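Local structure of C-type lectin domain family 4, member b1 (Mus musculus, 6LKR) at residues 7-12 / 36-41; 53-58 / 112-117; 66-71 / 76-81. The protein acts as an innate immune C-type lectin receptor whose calcium-binding domain probably recognises pathogen-derived phosphoglycolipids. All blocks are in the same frame, centred on the assembly; numbering follows the deposited sequence.

Contact 1 of 3, residues 7-12 / 36-41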
loop_
_atom_site.group_PDB
_atom_site.type_symbol
_atom_site.label_atom_id
_atom_site.label_comp_id
_atom_site.label_asym_id
_atom_site.label_seq_id
_atom_site.Cartn_x
_atom_site.Cartn_y
_atom_site.Cartn_z
ATOM N N LYS A 7 4.957 21.846 5.358
ATOM C CA LYS A 7 4.075 23.039 5.347
ATOM C C LYS A 7 3.133 22.968 4.139
ATOM O O LYS A 7 3.621 22.681 3.043
ATOM C CB LYS A 7 4.909 24.326 5.291
ATOM C CG LYS A 7 4.088 25.606 5.184
ATOM C CD LYS A 7 4.901 26.865 4.930
ATOM C CE LYS A 7 4.123 27.904 4.151
ATOM N NZ LYS A 7 4.698 29.260 4.311
ATOM N N ASP A 8 1.848 23.265 4.353
ATOM C CA ASP A 8 0.755 23.375 3.345
ATOM C C ASP A 8 0.258 21.992 2.905
ATOM O O ASP A 8 -0.778 21.956 2.222
ATOM C CB ASP A 8 1.131 24.188 2.105
ATOM C CG ASP A 8 1.519 25.626 2.392
ATOM O OD1 ASP A 8 1.062 26.167 3.426
ATOM O OD2 ASP A 8 2.276 26.193 1.579
ATOM N N TRP A 9 0.929 20.906 3.292
ATOM C CA TRP A 9 0.429 19.523 3.051
ATOM C C TRP A 9 -0.700 19.223 4.037
ATOM O O TRP A 9 -0.722 19.821 5.128
ATOM C CB TRP A 9 1.554 18.491 3.156
ATOM C CG TRP A 9 2.541 18.575 2.033
ATOM C CD1 TRP A 9 3.418 19.591 1.786
ATOM C CD2 TRP A 9 2.775 17.589 1.012
ATOM N NE1 TRP A 9 4.178 19.303 0.681
ATOM C CE2 TRP A 9 3.801 18.085 0.182
ATOM C CE3 TRP A 9 2.213 16.341 0.712
ATOM C CZ2 TRP A 9 4.272 17.379 -0.925
ATOM C CZ3 TRP A 9 2.683 15.637 -0.375
ATOM C CH2 TRP A 9 3.704 16.150 -1.179
ATOM N N LYS A 10 -1.597 18.315 3.666
ATOM C CA LYS A 10 -2.809 17.986 4.456
ATOM C C LYS A 10 -2.690 16.544 4.940
ATOM O O LYS A 10 -2.375 15.671 4.113
ATOM C CB LYS A 10 -4.043 18.232 3.586
ATOM C CG LYS A 10 -4.256 19.699 3.247
ATOM C CD LYS A 10 -5.338 19.924 2.224
ATOM C CE LYS A 10 -5.532 21.383 1.874
ATOM N NZ LYS A 10 -5.823 22.186 3.083
ATOM N N LEU A 11 -2.944 16.321 6.232
ATOM C CA LEU A 11 -2.770 15.013 6.904
ATOM C C LEU A 11 -4.031 14.163 6.730
ATOM O O LEU A 11 -5.123 14.654 7.034
ATOM C CB LEU A 11 -2.485 15.258 8.386
ATOM C CG LEU A 11 -2.438 14.015 9.272
ATOM C CD1 LEU A 11 -1.250 13.131 8.918
ATOM C CD2 LEU A 11 -2.381 14.411 10.741
ATOM N N PHE A 12 -3.879 12.909 6.315
ATOM C CA PHE A 12 -4.958 11.898 6.445
ATOM C C PHE A 12 -4.343 10.520 6.646
ATOM O O PHE A 12 -3.514 10.101 5.831
ATOM C CB PHE A 12 -5.909 11.897 5.253
ATOM C CG PHE A 12 -7.064 10.961 5.484
ATOM C CD1 PHE A 12 -8.114 11.331 6.312
ATOM C CD2 PHE A 12 -7.051 9.678 4.966
ATOM C CE1 PHE A 12 -9.154 10.450 6.567
ATOM C CE2 PHE A 12 -8.086 8.795 5.230
ATOM C CZ PHE A 12 -9.137 9.184 6.031
ATOM N N SER A 36 7.762 13.250 -7.391
ATOM C CA SER A 36 9.039 12.605 -6.971
ATOM C C SER A 36 10.037 13.665 -6.494
ATOM O O SER A 36 10.796 13.375 -5.564
ATOM C CB SER A 36 9.635 11.761 -8.066
ATOM O OG SER A 36 8.631 10.985 -8.699
ATOM N N ARG A 37 10.027 14.852 -7.115
ATOM C CA ARG A 37 10.940 15.977 -6.759
ATOM C C ARG A 37 10.627 16.483 -5.341
ATOM O O ARG A 37 11.520 17.115 -4.741
ATOM C CB ARG A 37 10.831 17.143 -7.748
ATOM C CG ARG A 37 11.094 16.788 -9.206
ATOM C CD ARG A 37 12.411 16.086 -9.491
ATOM N NE ARG A 37 12.824 15.148 -8.456
ATOM C CZ ARG A 37 13.574 14.072 -8.672
ATOM N NH1 ARG A 37 13.906 13.288 -7.662
ATOM N NH2 ARG A 37 13.978 13.779 -9.895
ATOM N N MET A 38 9.415 16.217 -4.829
ATOM C CA MET A 38 8.998 16.586 -3.444
ATOM C C MET A 38 9.194 15.417 -2.473
ATOM O O MET A 38 8.859 15.585 -1.284
ATOM C CB MET A 38 7.534 17.018 -3.434
ATOM C CG MET A 38 7.344 18.318 -4.151
ATOM S SD MET A 38 5.682 18.974 -4.003
ATOM C CE MET A 38 4.784 17.767 -4.972
ATOM N N GLY A 39 9.748 14.296 -2.944
ATOM C CA GLY A 39 9.889 13.050 -2.167
ATOM C C GLY A 39 8.545 12.353 -2.033
ATOM O O GLY A 39 8.336 11.653 -1.030
ATOM N N ALA A 40 7.666 12.549 -3.017
ATOM C CA ALA A 40 6.257 12.101 -2.979
ATOM C C ALA A 40 5.963 11.248 -4.211
ATOM O O ALA A 40 6.877 10.995 -5.005
ATOM C CB ALA A 40 5.351 13.301 -2.902
ATOM N N HIS A 41 4.714 10.820 -4.357
ATOM C CA HIS A 41 4.190 10.051 -5.517
ATOM C C HIS A 41 2.811 10.601 -5.881
ATOM O O HIS A 41 2.159 11.148 -4.961
ATOM C CB HIS A 41 4.051 8.564 -5.159
ATOM C CG HIS A 41 5.283 7.751 -5.369
ATOM N ND1 HIS A 41 5.887 7.633 -6.603
ATOM C CD2 HIS A 41 6.003 6.990 -4.519
ATOM C CE1 HIS A 41 6.942 6.849 -6.502
ATOM N NE2 HIS A 41 7.036 6.443 -5.229
#
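W9 and M38 mark the closest approach of the two backbones, yet their CA atoms are still 11.1 Å apart, so side chains alone bridge the gap. Residues 7-12 lead into strand 10-12. Residues 36-41 form the end of helix 28-37 and the exit from it. The helix ends in a Schellman motif at G39, which has positive phi. Within it, G39 N bonds to S36 O at 3.0 Å. The turn brings M38 and A40 to the same indole.

W9 points toward the other segment. Its CG stands anti to its own carbonyl carbon (chi1 -70°), and the six-membered ring reaches furthest across. Two neighbouring ring atoms do the touching. CZ2 of W9 meets SD of M38 at 3.7 Å, and CH2 of W9 meets CB of A40, also at 3.7 Å. The A40 methyl lies at the ring edge, near the ring plane. The sulfur approaches obliquely. M38 SD is 5.1 Å from the centroid of the six-membered ring and 72° off its normal, a Met-aromatic contact. The M38 chain bends at its last torsion (chi3 -68°), and this leaves the CE methyl 4.1 Å from W9 CZ2.

Strands 15-18 and 126-132 also line the indole. W9 rests on C16 and L18 of the first and on C129 and M131 of the second. M38 and A40 both touch C129, whose disulfide with C35 of helix 28-37 belongs to the C-type lectin domain.

The contact is small, with 116 Å² buried in all, and lies away from the calcium site. Only carbon and sulfur meet across it. Its cohesion therefore comes from dispersion and the sulfur-ring contact, and no charged or polar side-chain group takes part across it.

Contact 2 of 3, residues 53-58 / 112-117. With CA (calcium ion), chain D.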
loop_
_atom_site.group_PDB
_atom_site.type_symbol
_atom_site.label_atom_id
_atom_site.label_comp_id
_atom_site.label_asym_id
_atom_site.label_seq_id
_atom_site.Cartn_x
_atom_site.Cartn_y
_atom_site.Cartn_z
ATOM N N PHE A 53 -11.187 11.419 1.092
ATOM C CA PHE A 53 -10.298 12.491 1.597
ATOM C C PHE A 53 -9.683 13.240 0.412
ATOM O O PHE A 53 -9.740 14.467 0.386
ATOM C CB PHE A 53 -9.203 11.981 2.530
ATOM C CG PHE A 53 -8.296 13.105 2.963
ATOM C CD1 PHE A 53 -8.631 13.907 4.040
ATOM C CD2 PHE A 53 -7.160 13.421 2.235
ATOM C CE1 PHE A 53 -7.822 14.970 4.415
ATOM C CE2 PHE A 53 -6.358 14.487 2.606
ATOM C CZ PHE A 53 -6.679 15.250 3.703
ATOM N N ILE A 54 -9.073 12.513 -0.524
ATOM C CA ILE A 54 -8.355 13.132 -1.674
ATOM C C ILE A 54 -9.345 13.998 -2.461
ATOM O O ILE A 54 -9.020 15.163 -2.735
ATOM C CB ILE A 54 -7.681 12.058 -2.544
ATOM C CG1 ILE A 54 -6.571 11.339 -1.776
ATOM C CG2 ILE A 54 -7.171 12.655 -3.847
ATOM C CD1 ILE A 54 -6.185 10.004 -2.374
ATOM N N THR A 55 -10.517 13.461 -2.799
ATOM C CA THR A 55 -11.516 14.200 -3.614
ATOM C C THR A 55 -12.060 15.393 -2.820
ATOM O O THR A 55 -12.409 16.392 -3.460
ATOM C CB THR A 55 -12.588 13.260 -4.165
ATOM O OG1 THR A 55 -13.257 12.617 -3.083
ATOM C CG2 THR A 55 -11.981 12.247 -5.108
ATOM N N GLY A 56 -12.055 15.334 -1.489
ATOM C CA GLY A 56 -12.503 16.455 -0.640
ATOM C C GLY A 56 -11.603 17.679 -0.773
ATOM O O GLY A 56 -12.082 18.799 -0.488
ATOM N N ILE A 57 -10.343 17.509 -1.182
ATOM C CA ILE A 57 -9.376 18.645 -1.281
ATOM C C ILE A 57 -9.230 19.109 -2.736
ATOM O O ILE A 57 -8.385 19.984 -2.985
ATOM C CB ILE A 57 -8.029 18.293 -0.621
ATOM C CG1 ILE A 57 -7.234 17.232 -1.388
ATOM C CG2 ILE A 57 -8.259 17.891 0.821
ATOM C CD1 ILE A 57 -5.771 17.157 -0.988
ATOM N N LEU A 58 -10.046 18.579 -3.655
ATOM C CA LEU A 58 -9.978 18.913 -5.099
ATOM C C LEU A 58 -11.063 19.931 -5.473
ATOM O O LEU A 58 -12.051 20.093 -4.724
ATOM C CB LEU A 58 -10.123 17.637 -5.932
ATOM C CG LEU A 58 -9.118 16.530 -5.624
ATOM C CD1 LEU A 58 -9.338 15.327 -6.529
ATOM C CD2 LEU A 58 -7.684 17.028 -5.734
ATOM N N ILE A 112 -23.533 12.830 -9.793
ATOM C CA ILE A 112 -22.997 11.445 -9.606
ATOM C C ILE A 112 -21.888 11.473 -8.546
ATOM O O ILE A 112 -21.958 10.692 -7.585
ATOM C CB ILE A 112 -22.489 10.865 -10.943
ATOM C CG1 ILE A 112 -23.621 10.681 -11.962
ATOM C CG2 ILE A 112 -21.721 9.569 -10.716
ATOM C CD1 ILE A 112 -24.575 9.547 -11.641
ATOM N N GLY A 113 -20.882 12.320 -8.745
ATOM C CA GLY A 113 -19.770 12.477 -7.793
ATOM C C GLY A 113 -18.439 12.146 -8.437
ATOM O O GLY A 113 -18.347 12.125 -9.690
ATOM N N TRP A 114 -17.430 11.935 -7.598
ATOM C CA TRP A 114 -16.036 11.694 -8.038
ATOM C C TRP A 114 -15.884 10.246 -8.498
ATOM O O TRP A 114 -16.544 9.347 -7.934
ATOM C CB TRP A 114 -15.061 12.028 -6.915
ATOM C CG TRP A 114 -14.990 13.487 -6.610
ATOM C CD1 TRP A 114 -15.678 14.162 -5.644
ATOM C CD2 TRP A 114 -14.147 14.453 -7.261
ATOM N NE1 TRP A 114 -15.315 15.481 -5.646
ATOM C CE2 TRP A 114 -14.378 15.690 -6.624
ATOM C CE3 TRP A 114 -13.203 14.386 -8.294
ATOM C CZ2 TRP A 114 -13.700 16.851 -6.997
ATOM C CZ3 TRP A 114 -12.548 15.536 -8.671
ATOM C CH2 TRP A 114 -12.797 16.752 -8.029
ATOM N N GLY A 115 -15.022 10.035 -9.484
ATOM C CA GLY A 115 -14.720 8.697 -10.005
ATOM C C GLY A 115 -13.503 8.745 -10.899
ATOM O O GLY A 115 -13.083 9.859 -11.285
ATOM N N TRP A 116 -12.961 7.573 -11.216
ATOM C CA TRP A 116 -11.743 7.440 -12.044
ATOM C C TRP A 116 -12.122 7.249 -13.517
ATOM O O TRP A 116 -13.161 6.621 -13.810
ATOM C CB TRP A 116 -10.880 6.269 -11.593
ATOM C CG TRP A 116 -10.471 6.253 -10.156
ATOM C CD1 TRP A 116 -10.518 7.257 -9.230
ATOM C CD2 TRP A 116 -9.923 5.110 -9.489
ATOM N NE1 TRP A 116 -10.034 6.806 -8.029
ATOM C CE2 TRP A 116 -9.657 5.495 -8.160
ATOM C CE3 TRP A 116 -9.615 3.809 -9.900
ATOM C CZ2 TRP A 116 -9.107 4.611 -7.236
ATOM C CZ3 TRP A 116 -9.081 2.935 -8.982
ATOM C CH2 TRP A 116 -8.826 3.336 -7.671
ATOM N N ASN A 117 -11.236 7.709 -14.390
ATOM C CA ASN A 117 -11.350 7.614 -15.862
ATOM C C ASN A 117 -9.965 7.262 -16.396
ATOM O O ASN A 117 -8.995 7.951 -16.005
ATOM C CB ASN A 117 -11.874 8.934 -16.429
ATOM C CG ASN A 117 -11.930 8.976 -17.940
ATOM O OD1 ASN A 117 -12.200 7.970 -18.592
ATOM N ND2 ASN A 117 -11.716 10.152 -18.504
HETATM CA CA CA D . -11.655 6.500 -20.523
HETATM O O HOH W 1 -13.873 7.671 -21.313
HETATM O O HOH W 2 -11.712 8.436 -21.771
#
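T55 lies over one face of the W114 indole, and L58 comes in obliquely at its six-membered ring, where the end of helix 48-56 meets strand 113-119 of the C-type lectin fold. T55 covers the five-membered ring. Its CB is 3.5 Å from that ring's centroid and only 12° off the normal, a CH-pi contact. The T55 methyl CG2 sits beside the root of the indole, 3.6 Å from W114 CB. The two side chains point opposite ways as they pass.

The T55 hydroxyl turns back to its own helix: with chi1 at 59°, OG1 is hydrogen-bonded to the carbonyls of Q51 and D52. This keeps the polar end satisfied while the carbons face the ring. W114 also meets Y108 edge-to-face.

Further along, the strand carries W116, whose NE1 is bonded to Q51 OE1. The same strand carries N117, which binds the calcium ion together with E95, S97, E101 and D118.

L58 makes the second approach to W114. Its CB is 3.5 Å from W114 CH2, while CD1 of L58 lies off-centre, 4.3 Å from the W114 six-membered-ring centroid.

Contact 3 of 3, residues 66-71 / 76-81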
loop_
_atom_site.group_PDB
_atom_site.type_symbol
_atom_site.label_atom_id
_atom_site.label_comp_id
_atom_site.label_asym_id
_atom_site.label_seq_id
_atom_site.Cartn_x
_atom_site.Cartn_y
_atom_site.Cartn_z
ATOM N N ILE A 66 -4.058 10.549 -10.984
ATOM C CA ILE A 66 -3.723 9.700 -9.806
ATOM C C ILE A 66 -2.602 8.738 -10.210
ATOM O O ILE A 66 -2.299 8.638 -11.423
ATOM C CB ILE A 66 -4.978 8.985 -9.270
ATOM C CG1 ILE A 66 -5.474 7.890 -10.216
ATOM C CG2 ILE A 66 -6.072 10.000 -8.980
ATOM C CD1 ILE A 66 -6.538 7.010 -9.617
ATOM N N GLY A 67 -1.983 8.086 -9.224
ATOM C CA GLY A 67 -0.769 7.271 -9.409
ATOM C C GLY A 67 -1.100 5.856 -9.850
ATOM O O GLY A 67 -0.491 4.915 -9.328
ATOM N N LEU A 68 -2.004 5.715 -10.813
ATOM C CA LEU A 68 -2.436 4.407 -11.364
ATOM C C LEU A 68 -2.160 4.417 -12.867
ATOM O O LEU A 68 -2.544 5.379 -13.542
ATOM C CB LEU A 68 -3.926 4.188 -11.080
ATOM C CG LEU A 68 -4.440 2.768 -11.341
ATOM C CD1 LEU A 68 -3.804 1.771 -10.382
ATOM C CD2 LEU A 68 -5.953 2.700 -11.214
ATOM N N TRP A 69 -1.503 3.381 -13.377
ATOM C CA TRP A 69 -1.215 3.284 -14.825
ATOM C C TRP A 69 -1.289 1.824 -15.254
ATOM O O TRP A 69 -1.119 0.922 -14.416
ATOM C CB TRP A 69 0.125 3.937 -15.186
ATOM C CG TRP A 69 1.319 3.269 -14.585
ATOM C CD1 TRP A 69 1.702 3.288 -13.275
ATOM C CD2 TRP A 69 2.324 2.510 -15.284
ATOM N NE1 TRP A 69 2.852 2.566 -13.107
ATOM C CE2 TRP A 69 3.264 2.085 -14.320
ATOM C CE3 TRP A 69 2.513 2.142 -16.619
ATOM C CZ2 TRP A 69 4.376 1.315 -14.653
ATOM C CZ3 TRP A 69 3.608 1.369 -16.945
ATOM C CH2 TRP A 69 4.524 0.962 -15.976
ATOM N N ASP A 70 -1.542 1.629 -16.539
ATOM C CA ASP A 70 -1.722 0.287 -17.135
ATOM C C ASP A 70 -0.364 -0.167 -17.673
ATOM O O ASP A 70 0.108 0.431 -18.655
ATOM C CB ASP A 70 -2.816 0.334 -18.196
ATOM C CG ASP A 70 -3.080 -1.014 -18.825
ATOM O OD1 ASP A 70 -2.446 -2.002 -18.392
ATOM O OD2 ASP A 70 -3.927 -1.059 -19.726
ATOM N N THR A 71 0.215 -1.183 -17.035
ATOM C CA THR A 71 1.541 -1.765 -17.356
ATOM C C THR A 71 1.395 -2.754 -18.519
ATOM O O THR A 71 2.421 -3.195 -19.034
ATOM C CB THR A 71 2.154 -2.415 -16.110
ATOM O OG1 THR A 71 1.420 -3.596 -15.788
ATOM C CG2 THR A 71 2.131 -1.509 -14.897
ATOM N N TRP A 76 -3.414 -2.709 -14.223
ATOM C CA TRP A 76 -3.285 -1.467 -13.421
ATOM C C TRP A 76 -2.246 -1.685 -12.322
ATOM O O TRP A 76 -2.295 -2.708 -11.630
ATOM C CB TRP A 76 -4.651 -1.044 -12.867
ATOM C CG TRP A 76 -5.677 -0.883 -13.945
ATOM C CD1 TRP A 76 -6.728 -1.712 -14.218
ATOM C CD2 TRP A 76 -5.705 0.140 -14.955
ATOM N NE1 TRP A 76 -7.419 -1.258 -15.309
ATOM C CE2 TRP A 76 -6.821 -0.120 -15.777
ATOM C CE3 TRP A 76 -4.925 1.271 -15.220
ATOM C CZ2 TRP A 76 -7.159 0.694 -16.854
ATOM C CZ3 TRP A 76 -5.263 2.079 -16.281
ATOM C CH2 TRP A 76 -6.364 1.794 -17.088
ATOM N N GLN A 77 -1.335 -0.731 -12.181
ATOM C CA GLN A 77 -0.277 -0.751 -11.152
ATOM C C GLN A 77 -0.243 0.629 -10.500
ATOM O O GLN A 77 -0.354 1.635 -11.236
ATOM C CB GLN A 77 1.053 -1.133 -11.802
ATOM C CG GLN A 77 2.192 -1.373 -10.819
ATOM C CD GLN A 77 3.366 -2.052 -11.489
ATOM O OE1 GLN A 77 3.309 -3.232 -11.831
ATOM N NE2 GLN A 77 4.435 -1.302 -11.709
ATOM N N TRP A 78 -0.130 0.661 -9.173
ATOM C CA TRP A 78 0.100 1.906 -8.401
ATOM C C TRP A 78 1.567 2.308 -8.551
ATOM O O TRP A 78 2.415 1.408 -8.642
ATOM C CB TRP A 78 -0.285 1.714 -6.933
ATOM C CG TRP A 78 -1.751 1.509 -6.733
ATOM C CD1 TRP A 78 -2.379 0.368 -6.324
ATOM C CD2 TRP A 78 -2.787 2.480 -6.959
ATOM N NE1 TRP A 78 -3.734 0.570 -6.260
ATOM C CE2 TRP A 78 -4.014 1.855 -6.650
ATOM C CE3 TRP A 78 -2.796 3.819 -7.372
ATOM C CZ2 TRP A 78 -5.235 2.517 -6.770
ATOM C CZ3 TRP A 78 -4.003 4.473 -7.485
ATOM C CH2 TRP A 78 -5.205 3.825 -7.194
ATOM N N VAL A 79 1.860 3.608 -8.536
ATOM C CA VAL A 79 3.246 4.121 -8.751
ATOM C C VAL A 79 4.172 3.683 -7.606
ATOM O O VAL A 79 5.381 3.694 -7.832
ATOM C CB VAL A 79 3.282 5.646 -8.939
ATOM C CG1 VAL A 79 2.730 6.034 -10.299
ATOM C CG2 VAL A 79 2.567 6.392 -7.818
ATOM N N ASP A 80 3.654 3.305 -6.433
ATOM C CA ASP A 80 4.502 2.801 -5.316
ATOM C C ASP A 80 4.557 1.270 -5.362
ATOM O O ASP A 80 5.124 0.676 -4.424
ATOM C CB ASP A 80 4.019 3.334 -3.965
ATOM C CG ASP A 80 2.688 2.767 -3.523
ATOM O OD1 ASP A 80 2.095 1.967 -4.294
ATOM O OD2 ASP A 80 2.253 3.137 -2.418
ATOM N N GLN A 81 3.936 0.671 -6.382
ATOM C CA GLN A 81 3.964 -0.781 -6.699
ATOM C C GLN A 81 3.157 -1.599 -5.684
ATOM O O GLN A 81 3.241 -2.838 -5.760
ATOM C CB GLN A 81 5.402 -1.296 -6.734
ATOM C CG GLN A 81 6.331 -0.486 -7.622
ATOM C CD GLN A 81 7.742 -0.999 -7.487
ATOM O OE1 GLN A 81 8.462 -0.657 -6.546
ATOM N NE2 GLN A 81 8.129 -1.855 -8.416
HETATM O O HOH W 3 4.367 1.161 -10.717
#
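W69 and Q77 form the hydrogen-bonded pair at the middle of an antiparallel hairpin, strand 68-70 with strand 76-78. W69 N bonds to Q77 O at 3.0 Å, and Q77 N bonds to W69 O at 2.8 Å. L68-W78 and D70-W76 are the non-hydrogen-bonded pairs on either side. Beyond strand 76-78, V79 N reaches G67 O at 2.8 Å through a more bent bond, 137° at the hydrogen.

The CH-pi contacts involve two tryptophans. L68 CD1 sits over the centre of the W78 six-membered ring, 3.6 Å from its centroid. D70 CB lies over W76, nearer the rim of the ring, 3.9 Å from the six-membered centroid.

On the W69 and Q77 face, the indole and the glutamine chain run alongside each other, ring and amide planes 80° apart. T71 CG2 meets Q77 CB at 3.3 Å and also lies over the W69 ring. Water 3 accepts from W69 NE1 and from Q77 NE2, 2.7 Å away, and donates to W78 O.

Outside partners hold D70: OD2 forms salt bridges with R74 and K102, and OD1 takes the backbone N-H groups of G72 and Q75.

The L68 and W76 face packs on V104 of strand 103-109. L68 also touches W116 of strand 113-119, and W76 touches D118 there, a calcium ligand, so the hairpin borders the metal site. V79 rests on W28 and E32 of helix 28-37.

The three contacts are spaced evenly, each pair of centres about 18 Å apart, and all reach the same sheet. Contacts 1 and 2 meet where the F12 ring stacks on F53, with F12 CD1 and F53 CD1 3.5 Å apart. Contact 1 reaches contact 3 through H41 CB, 3.7 Å from V79 CG2. W116 joins contacts 2 and 3: its CH2 lies 3.7 Å from W78 CH2. Along the chain, contact 3 is nested inside the loop that contact 2 closes. Contact 2 supplies N117 to the calcium ion. In contact 3, the nearest atom of the W76 side chain is about 8 Å from that ion, while contact 1 is remote from the site.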